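PDB 3DM5: signal recognition 54 kDa protein from Pyrococcus furiosus, which is an SRP54-family protein of the signal recognition particle, combining a helical bundle, a P-loop nucleotide-binding domain that holds GDP here, and a signal-peptide-binding domain. Local coordinates for residues A[82-87]-A[288-293]; A[58-63]-A[76-81]; A[97-102]-A[182-187]; A[133-138]-A[187-192]. All blocks are in the same frame, centred on the assembly; numbering follows the deposited sequence.

Contact 1 (A[82-87]-A[288-293]); sequences ELTKFL and RFVSRL
V290 of helix 286-293 packs against L83, T84 and L87 toward the C-terminal end of helix 71-86, a seam of apolar side chains between two helices with no hydrogen bond across it. The nearest pair of CA atoms, T84 and V290, is 5.9 Å apart, and V290 supplies the largest share of the buried surface. Its two methyls divide the work. CG1, anti to the backbone N (chi1 161°), meets T84 OG1 at 3.6 Å and reaches L83 CB at 3.9 Å. CG2 instead touches L87 CD1 at 3.6 Å and lies 3.8 Å from L83 O. In SRP54 proteins this is the place where the helical bundle, or N domain, rests on a helix near the C-terminal end of the nucleotide-binding G domain. Although T84 OG1 faces the V290 methyl, it is hydrogen-bonded within its own helix to Y80 O. L87 CD1 has a second partner, since it lies at the edge of the F289 ring, near the ring plane and 3.9 Å from CE2, the two side chains running at about a right angle. Farther out, the F289 ring meets that of F284, and S260 of helix 255-263 touches both F86 and L87.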
loop_
_atom_site.group_PDB
_atom_site.type_symbol
_atom_site.label_atom_id
_atom_site.label_comp_id
_atom_site.label_asym_id
_atom_site.label_seq_id
_atom_site.Cartn_x
_atom_site.Cartn_y
_atom_site.Cartn_z
ATOM N N GLU A 82 -24.888 -0.476 -16.339
ATOM C CA GLU A 82 -24.609 0.922 -16.061
ATOM C C GLU A 82 -23.154 1.310 -16.381
ATOM O O GLU A 82 -22.912 2.335 -17.037
ATOM C CB GLU A 82 -24.982 1.266 -14.619
ATOM C CG GLU A 82 -26.473 1.353 -14.418
ATOM C CD GLU A 82 -27.144 2.228 -15.467
ATOM O OE1 GLU A 82 -26.612 3.322 -15.781
ATOM O OE2 GLU A 82 -28.209 1.817 -15.975
ATOM N N LEU A 83 -22.202 0.492 -15.929
ATOM C CA LEU A 83 -20.791 0.723 -16.189
ATOM C C LEU A 83 -20.498 0.691 -17.683
ATOM O O LEU A 83 -19.708 1.481 -18.176
ATOM C CB LEU A 83 -19.902 -0.300 -15.451
ATOM C CG LEU A 83 -19.514 0.047 -14.006
ATOM C CD1 LEU A 83 -18.612 -1.020 -13.382
ATOM C CD2 LEU A 83 -18.836 1.411 -13.948
ATOM N N THR A 84 -21.139 -0.216 -18.412
ATOM C CA THR A 84 -20.931 -0.277 -19.856
ATOM C C THR A 84 -21.369 0.996 -20.577
ATOM O O THR A 84 -20.669 1.445 -21.486
ATOM C CB THR A 84 -21.565 -1.521 -20.522
ATOM O OG1 THR A 84 -20.950 -2.700 -20.002
ATOM C CG2 THR A 84 -21.306 -1.498 -22.042
ATOM N N LYS A 85 -22.503 1.573 -20.176
ATOM C CA LYS A 85 -22.980 2.819 -20.806
ATOM C C LYS A 85 -22.075 3.975 -20.420
ATOM O O LYS A 85 -21.902 4.928 -21.178
ATOM C CB LYS A 85 -24.423 3.152 -20.416
ATOM C CG LYS A 85 -25.456 2.165 -20.940
ATOM C CD LYS A 85 -26.823 2.403 -20.321
ATOM C CE LYS A 85 -27.769 1.244 -20.633
ATOM N NZ LYS A 85 -29.087 1.335 -19.923
ATOM N N PHE A 86 -21.481 3.855 -19.238
ATOM C CA PHE A 86 -20.651 4.885 -18.643
ATOM C C PHE A 86 -19.354 5.005 -19.438
ATOM O O PHE A 86 -18.697 6.043 -19.413
ATOM C CB PHE A 86 -20.395 4.500 -17.195
ATOM C CG PHE A 86 -19.738 5.562 -16.359
ATOM C CD1 PHE A 86 -20.389 6.738 -16.073
ATOM C CD2 PHE A 86 -18.493 5.336 -15.785
ATOM C CE1 PHE A 86 -19.802 7.684 -15.273
ATOM C CE2 PHE A 86 -17.904 6.277 -14.991
ATOM C CZ PHE A 86 -18.557 7.451 -14.733
ATOM N N LEU A 87 -19.004 3.949 -20.164
ATOM C CA LEU A 87 -17.778 3.929 -20.967
ATOM C C LEU A 87 -18.048 3.837 -22.479
ATOM O O LEU A 87 -17.232 3.306 -23.231
ATOM C CB LEU A 87 -16.838 2.790 -20.516
ATOM C CG LEU A 87 -16.404 2.773 -19.035
ATOM C CD1 LEU A 87 -15.438 1.654 -18.717
ATOM C CD2 LEU A 87 -15.769 4.061 -18.627
ATOM N N ARG A 288 -17.228 -5.478 -23.696
ATOM C CA ARG A 288 -16.182 -6.479 -23.520
ATOM C C ARG A 288 -15.141 -5.996 -22.529
ATOM O O ARG A 288 -14.624 -6.766 -21.722
ATOM C CB ARG A 288 -15.475 -6.728 -24.844
ATOM C CG ARG A 288 -16.396 -7.004 -25.989
ATOM C CD ARG A 288 -16.519 -8.479 -26.235
ATOM N NE ARG A 288 -17.776 -8.784 -26.900
ATOM C CZ ARG A 288 -18.262 -10.012 -27.045
ATOM N NH1 ARG A 288 -17.586 -11.055 -26.577
ATOM N NH2 ARG A 288 -19.423 -10.194 -27.661
ATOM N N PHE A 289 -14.813 -4.712 -22.618
ATOM C CA PHE A 289 -13.840 -4.110 -21.725
ATOM C C PHE A 289 -14.383 -4.104 -20.292
ATOM O O PHE A 289 -13.721 -4.566 -19.370
ATOM C CB PHE A 289 -13.508 -2.716 -22.221
ATOM C CG PHE A 289 -12.573 -1.946 -21.334
ATOM C CD1 PHE A 289 -11.205 -1.999 -21.545
ATOM C CD2 PHE A 289 -13.070 -1.113 -20.326
ATOM C CE1 PHE A 289 -10.338 -1.271 -20.749
ATOM C CE2 PHE A 289 -12.215 -0.382 -19.535
ATOM C CZ PHE A 289 -10.837 -0.463 -19.750
ATOM N N VAL A 290 -15.597 -3.603 -20.111
ATOM C CA VAL A 290 -16.194 -3.543 -18.783
ATOM C C VAL A 290 -16.378 -4.944 -18.218
ATOM O O VAL A 290 -16.356 -5.150 -17.008
ATOM C CB VAL A 290 -17.544 -2.824 -18.816
ATOM C CG1 VAL A 290 -18.360 -3.148 -17.585
ATOM C CG2 VAL A 290 -17.321 -1.355 -18.911
ATOM N N SER A 291 -16.551 -5.912 -19.104
ATOM C CA SER A 291 -16.653 -7.301 -18.694
ATOM C C SER A 291 -15.328 -7.874 -18.160
ATOM O O SER A 291 -15.342 -8.573 -17.154
ATOM C CB SER A 291 -17.211 -8.155 -19.839
ATOM O OG SER A 291 -17.364 -9.505 -19.455
ATOM N N ARG A 292 -14.195 -7.599 -18.818
ATOM C CA ARG A 292 -12.886 -7.990 -18.254
ATOM C C ARG A 292 -12.621 -7.212 -16.964
ATOM O O ARG A 292 -12.169 -7.771 -15.965
ATOM C CB ARG A 292 -11.732 -7.736 -19.220
ATOM C CG ARG A 292 -12.061 -7.970 -20.663
ATOM C CD ARG A 292 -11.842 -9.411 -21.073
ATOM N NE ARG A 292 -10.447 -9.672 -21.416
ATOM C CZ ARG A 292 -10.050 -10.645 -22.234
ATOM N NH1 ARG A 292 -10.951 -11.445 -22.796
ATOM N NH2 ARG A 292 -8.757 -10.816 -22.497
ATOM N N LEU A 293 -12.907 -5.915 -17.002
ATOM C CA LEU A 293 -12.782 -5.070 -15.833
ATOM C C LEU A 293 -13.420 -5.747 -14.618
ATOM O O LEU A 293 -12.728 -6.004 -13.634
ATOM C CB LEU A 293 -13.392 -3.683 -16.088
ATOM C CG LEU A 293 -13.081 -2.579 -15.070
ATOM C CD1 LEU A 293 -11.597 -2.236 -15.057
ATOM C CD2 LEU A 293 -13.909 -1.336 -15.372
#

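Contact 2 (A[58-63]-A[76-81]); sequences RRALEE and IKIVYE
The guanidinium of R59 has I78 over one face, with I78 CG2 lying 3.9 Å above its plane and offset toward the rim, while E63 and E81 stand at its edge. A bend at chi3 (53°) lets this edge serve carboxylates from both segments. In its own segment, R59 NE bonds to E63 OE2 at 3.1 Å, close to the guanidinium plane and on the syn side of the carboxylate. Across the contact, R59 NH2 gives a longer bond of 3.3 Å to E81 OE2. The oxygen lies in the guanidinium plane, but the carboxylate is turned 72° against it, and the donor arrives from above. From the opposite face K77 NZ, also paired with E318 of a second subunit, reaches the same E81 OE2 at 2.6 Å, so one oxygen joins two cations in a four-residue salt-bridge network. R59 NH1 lies close to the same carboxylate, but its own salt bridge is with E82. Beneath the charges, I78 CG2 lies 3.8 Å from R59 CB. The short helical segments 58-62 and 76-81 run nearly antiparallel, their axes 160° apart. Within the N-domain bundle, A60 leans on I28 of helix 25-41 and I76 on L14 of helix 5-19.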
loop_
_atom_site.group_PDB
_atom_site.type_symbol
_atom_site.label_atom_id
_atom_site.label_comp_id
_atom_site.label_asym_id
_atom_site.label_seq_id
_atom_site.Cartn_x
_atom_site.Cartn_y
_atom_site.Cartn_z
ATOM N N ARG A 58 -30.816 3.579 -7.581
ATOM C CA ARG A 58 -32.218 3.666 -7.949
ATOM C C ARG A 58 -32.707 2.373 -8.601
ATOM O O ARG A 58 -33.642 1.744 -8.110
ATOM C CB ARG A 58 -32.424 4.869 -8.867
ATOM C CG ARG A 58 -33.788 4.998 -9.518
ATOM C CD ARG A 58 -33.720 6.014 -10.657
ATOM N NE ARG A 58 -34.644 5.707 -11.748
ATOM C CZ ARG A 58 -34.601 4.601 -12.489
ATOM N NH1 ARG A 58 -33.689 3.666 -12.248
ATOM N NH2 ARG A 58 -35.484 4.419 -13.464
ATOM N N ARG A 59 -32.066 1.963 -9.691
ATOM C CA ARG A 59 -32.444 0.718 -10.357
ATOM C C ARG A 59 -32.438 -0.497 -9.419
ATOM O O ARG A 59 -33.288 -1.369 -9.528
ATOM C CB ARG A 59 -31.547 0.445 -11.575
ATOM C CG ARG A 59 -31.653 1.477 -12.687
ATOM C CD ARG A 59 -30.969 1.000 -13.964
ATOM N NE ARG A 59 -31.460 -0.313 -14.376
ATOM C CZ ARG A 59 -30.845 -1.108 -15.248
ATOM N NH1 ARG A 59 -29.704 -0.735 -15.801
ATOM N NH2 ARG A 59 -31.369 -2.283 -15.560
ATOM N N ALA A 60 -31.476 -0.568 -8.510
ATOM C CA ALA A 60 -31.391 -1.710 -7.601
ATOM C C ALA A 60 -32.558 -1.708 -6.631
ATOM O O ALA A 60 -33.268 -2.704 -6.509
ATOM C CB ALA A 60 -30.067 -1.707 -6.835
ATOM N N LEU A 61 -32.745 -0.578 -5.951
ATOM C CA LEU A 61 -33.834 -0.382 -4.992
ATOM C C LEU A 61 -35.244 -0.638 -5.535
ATOM O O LEU A 61 -36.051 -1.287 -4.868
ATOM C CB LEU A 61 -33.777 1.035 -4.417
ATOM C CG LEU A 61 -33.068 1.204 -3.074
ATOM C CD1 LEU A 61 -32.057 0.088 -2.826
ATOM C CD2 LEU A 61 -32.418 2.580 -2.983
ATOM N N GLU A 62 -35.546 -0.140 -6.733
ATOM C CA GLU A 62 -36.926 -0.150 -7.205
ATOM C C GLU A 62 -37.193 -0.960 -8.472
ATOM O O GLU A 62 -38.135 -0.678 -9.204
ATOM C CB GLU A 62 -37.412 1.288 -7.392
ATOM C CG GLU A 62 -36.790 2.010 -8.577
ATOM C CD GLU A 62 -37.031 3.511 -8.540
ATOM O OE1 GLU A 62 -36.977 4.095 -7.436
ATOM O OE2 GLU A 62 -37.265 4.105 -9.614
ATOM N N GLU A 63 -36.383 -1.973 -8.733
ATOM C CA GLU A 63 -36.542 -2.747 -9.960
ATOM C C GLU A 63 -36.693 -4.218 -9.625
ATOM O O GLU A 63 -35.877 -4.792 -8.902
ATOM C CB GLU A 63 -35.347 -2.533 -10.895
ATOM C CG GLU A 63 -35.692 -2.453 -12.366
ATOM C CD GLU A 63 -34.509 -2.017 -13.206
ATOM O OE1 GLU A 63 -33.642 -2.876 -13.470
ATOM O OE2 GLU A 63 -34.448 -0.828 -13.605
ATOM N N ILE A 76 -26.098 -7.631 -10.089
ATOM C CA ILE A 76 -24.881 -7.848 -10.833
ATOM C C ILE A 76 -25.118 -7.311 -12.232
ATOM O O ILE A 76 -24.253 -6.657 -12.796
ATOM C CB ILE A 76 -24.556 -9.338 -10.943
ATOM C CG1 ILE A 76 -24.606 -10.020 -9.573
ATOM C CG2 ILE A 76 -23.211 -9.545 -11.597
ATOM C CD1 ILE A 76 -23.371 -9.907 -8.813
ATOM N N LYS A 77 -26.301 -7.587 -12.783
ATOM C CA LYS A 77 -26.666 -7.141 -14.132
ATOM C C LYS A 77 -26.757 -5.621 -14.251
ATOM O O LYS A 77 -26.226 -5.035 -15.188
ATOM C CB LYS A 77 -27.994 -7.765 -14.564
ATOM C CG LYS A 77 -28.240 -7.752 -16.072
ATOM C CD LYS A 77 -29.069 -6.561 -16.514
ATOM C CE LYS A 77 -29.442 -6.687 -17.983
ATOM N NZ LYS A 77 -30.243 -5.536 -18.497
ATOM N N ILE A 78 -27.449 -4.994 -13.310
ATOM C CA ILE A 78 -27.563 -3.540 -13.274
ATOM C C ILE A 78 -26.191 -2.836 -13.286
ATOM O O ILE A 78 -25.942 -1.951 -14.101
ATOM C CB ILE A 78 -28.347 -3.085 -12.034
ATOM C CG1 ILE A 78 -29.773 -3.654 -12.079
ATOM C CG2 ILE A 78 -28.354 -1.575 -11.960
ATOM C CD1 ILE A 78 -30.610 -3.361 -10.837
ATOM N N VAL A 79 -25.309 -3.237 -12.376
ATOM C CA VAL A 79 -23.954 -2.710 -12.333
ATOM C C VAL A 79 -23.221 -2.881 -13.673
ATOM O O VAL A 79 -22.600 -1.948 -14.155
ATOM C CB VAL A 79 -23.135 -3.374 -11.194
ATOM C CG1 VAL A 79 -21.648 -3.027 -11.273
ATOM C CG2 VAL A 79 -23.668 -2.965 -9.869
ATOM N N TYR A 80 -23.268 -4.071 -14.263
ATOM C CA TYR A 80 -22.540 -4.323 -15.501
ATOM C C TYR A 80 -23.022 -3.412 -16.607
ATOM O O TYR A 80 -22.230 -2.927 -17.414
ATOM C CB TYR A 80 -22.728 -5.756 -15.943
ATOM C CG TYR A 80 -22.282 -6.029 -17.355
ATOM C CD1 TYR A 80 -23.187 -6.408 -18.337
ATOM C CD2 TYR A 80 -20.953 -5.938 -17.703
ATOM C CE1 TYR A 80 -22.764 -6.690 -19.634
ATOM C CE2 TYR A 80 -20.525 -6.217 -18.996
ATOM C CZ TYR A 80 -21.430 -6.588 -19.956
ATOM O OH TYR A 80 -20.981 -6.847 -21.238
ATOM N N GLU A 81 -24.331 -3.191 -16.626
ATOM C CA GLU A 81 -25.002 -2.470 -17.698
ATOM C C GLU A 81 -24.800 -0.965 -17.567
ATOM O O GLU A 81 -24.555 -0.262 -18.553
ATOM C CB GLU A 81 -26.487 -2.842 -17.708
ATOM C CG GLU A 81 -27.400 -1.891 -18.461
ATOM C CD GLU A 81 -28.858 -2.320 -18.383
ATOM O OE1 GLU A 81 -29.711 -1.630 -18.993
ATOM O OE2 GLU A 81 -29.143 -3.345 -17.709
#

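Contact 3 (A[97-102]-A[182-187]); sequences KEKPTI and GVDIII
I102 and I186 lie side by side and point the same way, I102 CG1 being 4.2 Å from I186 CB, as expected of paired residues in neighbouring parallel strands. I186 extends farther along this face: with CG1 anti to its carbonyl carbon (chi1 -50°), it brings CD1 to 3.9 Å from P100 CB. T101 and I185 form the next pair and project from the other face. Between the strands, I186 N donates to T101 O at 3.1 Å, a nearly straight bond. T101 N is also placed to bond to D184 O, although its position in the model is doubtful. T101 OG1 turns back into its own segment and bonds to E98 O at 3.0 Å, approaching from above the carbonyl plane. Outside the strands the K99 and D184 side chains run obliquely to one another. The lysine is bent at chi2 and chi4, which puts NZ 3.7 Å from D184 OD2 in a long salt bridge, while D184 OD1 accepts from the backbone N of K130. G182, with positive phi, ends the preceding helix in a Schellman motif before the chain enters strand 185-189. That strand lies between 101-106 and 131-135 in the mainly parallel sheet of the P-loop fold. Helix 167-180 covers the face bearing I102, through V175, and helix 113-125 covers the opposite face, where F124 touches I185.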
loop_
_atom_site.group_PDB
_atom_site.type_symbol
_atom_site.label_atom_id
_atom_site.label_comp_id
_atom_site.label_asym_id
_atom_site.label_seq_id
_atom_site.Cartn_x
_atom_site.Cartn_y
_atom_site.Cartn_z
ATOM N N LYS A 97 -13.547 1.657 -46.026
ATOM C CA LYS A 97 -14.332 1.479 -47.248
ATOM C C LYS A 97 -13.640 2.186 -48.412
ATOM O O LYS A 97 -13.289 1.558 -49.403
ATOM C CB LYS A 97 -15.769 1.998 -47.079
ATOM N N GLU A 98 -13.427 3.490 -48.279
ATOM C CA GLU A 98 -12.796 4.279 -49.333
ATOM C C GLU A 98 -11.499 3.603 -49.784
ATOM O O GLU A 98 -10.932 2.811 -49.034
ATOM C CB GLU A 98 -12.568 5.720 -48.838
ATOM C CG GLU A 98 -13.908 6.476 -48.594
ATOM C CD GLU A 98 -13.885 7.474 -47.416
ATOM O OE1 GLU A 98 -12.812 8.042 -47.124
ATOM O OE2 GLU A 98 -14.947 7.707 -46.785
ATOM N N LYS A 99 -11.034 3.866 -51.006
ATOM C CA LYS A 99 -9.675 3.445 -51.332
ATOM C C LYS A 99 -8.827 4.261 -50.362
ATOM O O LYS A 99 -9.325 4.564 -49.280
ATOM C CB LYS A 99 -9.303 3.655 -52.790
ATOM C CG LYS A 99 -8.078 2.835 -53.194
ATOM C CD LYS A 99 -7.953 1.588 -52.311
ATOM C CE LYS A 99 -6.529 1.026 -52.276
ATOM N NZ LYS A 99 -6.226 0.067 -53.383
ATOM N N PRO A 100 -7.599 4.679 -50.737
ATOM C CA PRO A 100 -6.784 4.984 -49.558
ATOM C C PRO A 100 -7.676 5.563 -48.464
ATOM O O PRO A 100 -8.179 6.687 -48.609
ATOM C CB PRO A 100 -5.789 6.044 -50.071
ATOM C CG PRO A 100 -5.787 5.925 -51.496
ATOM C CD PRO A 100 -7.167 5.471 -51.897
ATOM N N THR A 101 -7.951 4.778 -47.423
ATOM C CA THR A 101 -8.666 5.326 -46.277
ATOM C C THR A 101 -7.632 6.093 -45.470
ATOM O O THR A 101 -6.616 5.518 -45.033
ATOM C CB THR A 101 -9.338 4.257 -45.428
ATOM O OG1 THR A 101 -10.296 3.550 -46.220
ATOM C CG2 THR A 101 -10.060 4.896 -44.237
ATOM N N ILE A 102 -7.865 7.399 -45.319
ATOM C CA ILE A 102 -6.895 8.288 -44.679
ATOM C C ILE A 102 -7.264 8.638 -43.240
ATOM O O ILE A 102 -8.389 9.093 -42.946
ATOM C CB ILE A 102 -6.663 9.559 -45.494
ATOM C CG1 ILE A 102 -6.058 9.209 -46.859
ATOM C CG2 ILE A 102 -5.760 10.508 -44.747
ATOM C CD1 ILE A 102 -6.091 10.378 -47.834
ATOM N N GLY A 182 0.325 2.669 -53.856
ATOM C CA GLY A 182 -0.695 1.635 -53.903
ATOM C C GLY A 182 -1.351 1.215 -52.597
ATOM O O GLY A 182 -1.996 0.162 -52.523
ATOM N N VAL A 183 -1.224 2.041 -51.567
ATOM C CA VAL A 183 -1.648 1.615 -50.243
ATOM C C VAL A 183 -3.160 1.611 -50.048
ATOM O O VAL A 183 -3.890 2.364 -50.685
ATOM C CB VAL A 183 -0.990 2.466 -49.138
ATOM C CG1 VAL A 183 0.521 2.300 -49.169
ATOM C CG2 VAL A 183 -1.380 3.916 -49.287
ATOM N N ASP A 184 -3.615 0.734 -49.159
ATOM C CA ASP A 184 -5.000 0.699 -48.718
ATOM C C ASP A 184 -5.230 1.751 -47.632
ATOM O O ASP A 184 -6.260 2.417 -47.601
ATOM C CB ASP A 184 -5.318 -0.673 -48.124
ATOM C CG ASP A 184 -5.197 -1.803 -49.132
ATOM O OD1 ASP A 184 -4.497 -2.805 -48.827
ATOM O OD2 ASP A 184 -5.819 -1.699 -50.212
ATOM N N ILE A 185 -4.274 1.882 -46.722
ATOM C CA ILE A 185 -4.462 2.755 -45.568
ATOM C C ILE A 185 -3.295 3.716 -45.422
ATOM O O ILE A 185 -2.135 3.311 -45.485
ATOM C CB ILE A 185 -4.707 1.952 -44.243
ATOM C CG1 ILE A 185 -5.976 1.101 -44.380
ATOM C CG2 ILE A 185 -4.838 2.893 -43.041
ATOM C CD1 ILE A 185 -6.333 0.296 -43.179
ATOM N N ILE A 186 -3.612 4.996 -45.260
ATOM C CA ILE A 186 -2.594 5.989 -44.975
ATOM C C ILE A 186 -2.846 6.636 -43.608
ATOM O O ILE A 186 -3.942 7.154 -43.354
ATOM C CB ILE A 186 -2.555 7.097 -46.031
ATOM C CG1 ILE A 186 -2.491 6.501 -47.432
ATOM C CG2 ILE A 186 -1.363 8.003 -45.792
ATOM C CD1 ILE A 186 -2.568 7.545 -48.536
ATOM N N ILE A 187 -1.828 6.594 -42.742
ATOM C CA ILE A 187 -1.900 7.230 -41.437
ATOM C C ILE A 187 -0.988 8.435 -41.416
ATOM O O ILE A 187 0.198 8.317 -41.694
ATOM C CB ILE A 187 -1.492 6.276 -40.320
ATOM C CG1 ILE A 187 -2.514 5.151 -40.232
ATOM C CG2 ILE A 187 -1.437 7.031 -39.005
ATOM C CD1 ILE A 187 -1.935 3.833 -39.940
#

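Contact 4 (A[133-138]-A[187-192]); sequences VVCSDT and IVDTAG
V134 and D189 are joined through the backbone, D189 N donating to V134 O at 2.9 Å in a bond that is nearly straight. V134 N in turn donates to I187 O at 2.8 Å. Where the strands give way to loops, D189 O accepts twice from S136, from N at 2.8 Å and from OG at 3.2 Å, both on the same face of its carbonyl plane. The hydroxyl gets there because OG sits between the backbone N and the carbonyl carbon (chi1 64°). V134 and V188 lie side by side on one face, CG1 to CG1 at 4.1 Å. On the other, D189 OD2 is 4.2 Å from D137 OD2, while D137 OD1 lies beside A191. Each carboxylate forms a long, weak ion pair with K113 of the probable P-loop. D137 begins the DTxR sequence and D189 the DTAG sequence familiar from SRP-type nucleotide-binding domains, and the D137 side chain is about 5 Å from the bound GDP at the nearest atoms. Next outward, T190 OG1 is held by the O of M105 in strand 101-106. Helix 142-151 packs on C135 and D189 through L147, helix 113-125 reaches D189 through V117, and helix 167-180 covers S136 from the opposite face.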
loop_
_atom_site.group_PDB
_atom_site.type_symbol
_atom_site.label_atom_id
_atom_site.label_comp_id
_atom_site.label_asym_id
_atom_site.label_seq_id
_atom_site.Cartn_x
_atom_site.Cartn_y
_atom_site.Cartn_z
ATOM N N VAL A 133 2.582 5.363 -43.759
ATOM C CA VAL A 133 2.451 6.451 -42.817
ATOM C C VAL A 133 3.174 7.639 -43.385
ATOM O O VAL A 133 4.200 7.509 -44.056
ATOM C CB VAL A 133 2.953 6.115 -41.349
ATOM C CG1 VAL A 133 2.973 4.612 -41.092
ATOM C CG2 VAL A 133 4.315 6.740 -41.067
ATOM N N VAL A 134 2.613 8.803 -43.113
ATOM C CA VAL A 134 3.153 10.064 -43.566
ATOM C C VAL A 134 3.471 10.841 -42.320
ATOM O O VAL A 134 2.580 11.120 -41.524
ATOM C CB VAL A 134 2.094 10.868 -44.350
ATOM C CG1 VAL A 134 2.569 12.319 -44.601
ATOM C CG2 VAL A 134 1.761 10.163 -45.637
ATOM N N CYS A 135 4.732 11.200 -42.147
ATOM C CA CYS A 135 5.131 11.969 -40.982
ATOM C C CYS A 135 5.220 13.461 -41.309
ATOM O O CYS A 135 6.215 13.918 -41.871
ATOM C CB CYS A 135 6.466 11.459 -40.459
ATOM S SG CYS A 135 7.221 12.495 -39.205
ATOM N N SER A 136 4.181 14.217 -40.965
ATOM C CA SER A 136 4.203 15.650 -41.205
ATOM C C SER A 136 4.450 16.422 -39.914
ATOM O O SER A 136 4.028 17.564 -39.770
ATOM C CB SER A 136 2.915 16.115 -41.898
ATOM O OG SER A 136 1.772 15.916 -41.087
ATOM N N ASP A 137 5.138 15.774 -38.974
ATOM C CA ASP A 137 5.441 16.353 -37.662
ATOM C C ASP A 137 6.679 17.226 -37.756
ATOM O O ASP A 137 7.803 16.752 -37.573
ATOM C CB ASP A 137 5.655 15.249 -36.613
ATOM C CG ASP A 137 5.668 15.779 -35.170
ATOM O OD1 ASP A 137 5.675 17.007 -34.977
ATOM O OD2 ASP A 137 5.669 14.953 -34.222
ATOM N N THR A 138 6.451 18.504 -38.044
ATOM C CA THR A 138 7.519 19.482 -38.199
ATOM C C THR A 138 7.917 20.058 -36.841
ATOM O O THR A 138 8.910 20.769 -36.734
ATOM C CB THR A 138 7.088 20.634 -39.149
ATOM O OG1 THR A 138 5.885 21.240 -38.662
ATOM C CG2 THR A 138 6.832 20.108 -40.550
ATOM N N ILE A 187 -1.828 6.594 -42.742
ATOM C CA ILE A 187 -1.900 7.230 -41.437
ATOM C C ILE A 187 -0.988 8.435 -41.416
ATOM O O ILE A 187 0.198 8.317 -41.694
ATOM C CB ILE A 187 -1.492 6.276 -40.320
ATOM C CG1 ILE A 187 -2.514 5.151 -40.232
ATOM C CG2 ILE A 187 -1.437 7.031 -39.005
ATOM C CD1 ILE A 187 -1.935 3.833 -39.940
ATOM N N VAL A 188 -1.565 9.590 -41.101
ATOM C CA VAL A 188 -0.859 10.862 -41.145
ATOM C C VAL A 188 -0.618 11.402 -39.742
ATOM O O VAL A 188 -1.557 11.644 -38.979
ATOM C CB VAL A 188 -1.640 11.931 -41.943
ATOM C CG1 VAL A 188 -0.726 13.098 -42.253
ATOM C CG2 VAL A 188 -2.236 11.326 -43.216
ATOM N N ASP A 189 0.659 11.574 -39.429
ATOM C CA ASP A 189 1.148 11.964 -38.124
ATOM C C ASP A 189 1.468 13.449 -38.180
ATOM O O ASP A 189 2.491 13.846 -38.733
ATOM C CB ASP A 189 2.428 11.159 -37.806
ATOM C CG ASP A 189 3.097 11.587 -36.504
ATOM O OD1 ASP A 189 2.375 11.858 -35.527
ATOM O OD2 ASP A 189 4.337 11.649 -36.452
ATOM N N THR A 190 0.589 14.267 -37.619
ATOM C CA THR A 190 0.742 15.707 -37.683
ATOM C C THR A 190 1.637 16.210 -36.572
ATOM O O THR A 190 2.072 15.442 -35.721
ATOM C CB THR A 190 -0.597 16.404 -37.583
ATOM O OG1 THR A 190 -1.227 16.053 -36.348
ATOM C CG2 THR A 190 -1.476 15.965 -38.719
ATOM N N ALA A 191 1.922 17.505 -36.599
ATOM C CA ALA A 191 2.797 18.115 -35.619
ATOM C C ALA A 191 2.084 18.259 -34.285
ATOM O O ALA A 191 0.941 18.711 -34.223
ATOM C CB ALA A 191 3.249 19.470 -36.116
ATOM N N GLY A 192 2.757 17.871 -33.213
ATOM C CA GLY A 192 2.212 18.087 -31.890
ATOM C C GLY A 192 2.391 19.541 -31.502
ATOM O O GLY A 192 2.925 20.332 -32.279
#

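How the contacts relate
From the N terminus, contact 2 comes first and closes a short loop between helices 46-62 and 71-86 of the bundle. Helix 71-86 then continues straight into contact 1, whose long loop closes only at helix 286-293, bringing the bundle against the end of the nucleotide-binding domain. The two touch through a salt bridge from R59 to E82 and through Y80 packing on V290. Contacts 3 and 4 both nest inside contact 1's loop and cross each other, with 133-138 falling between 97-102 and 182-187. They share I187 and set strand 185-189 between two neighbours in the sheet, about 21 Å at nearest atoms from contact 1.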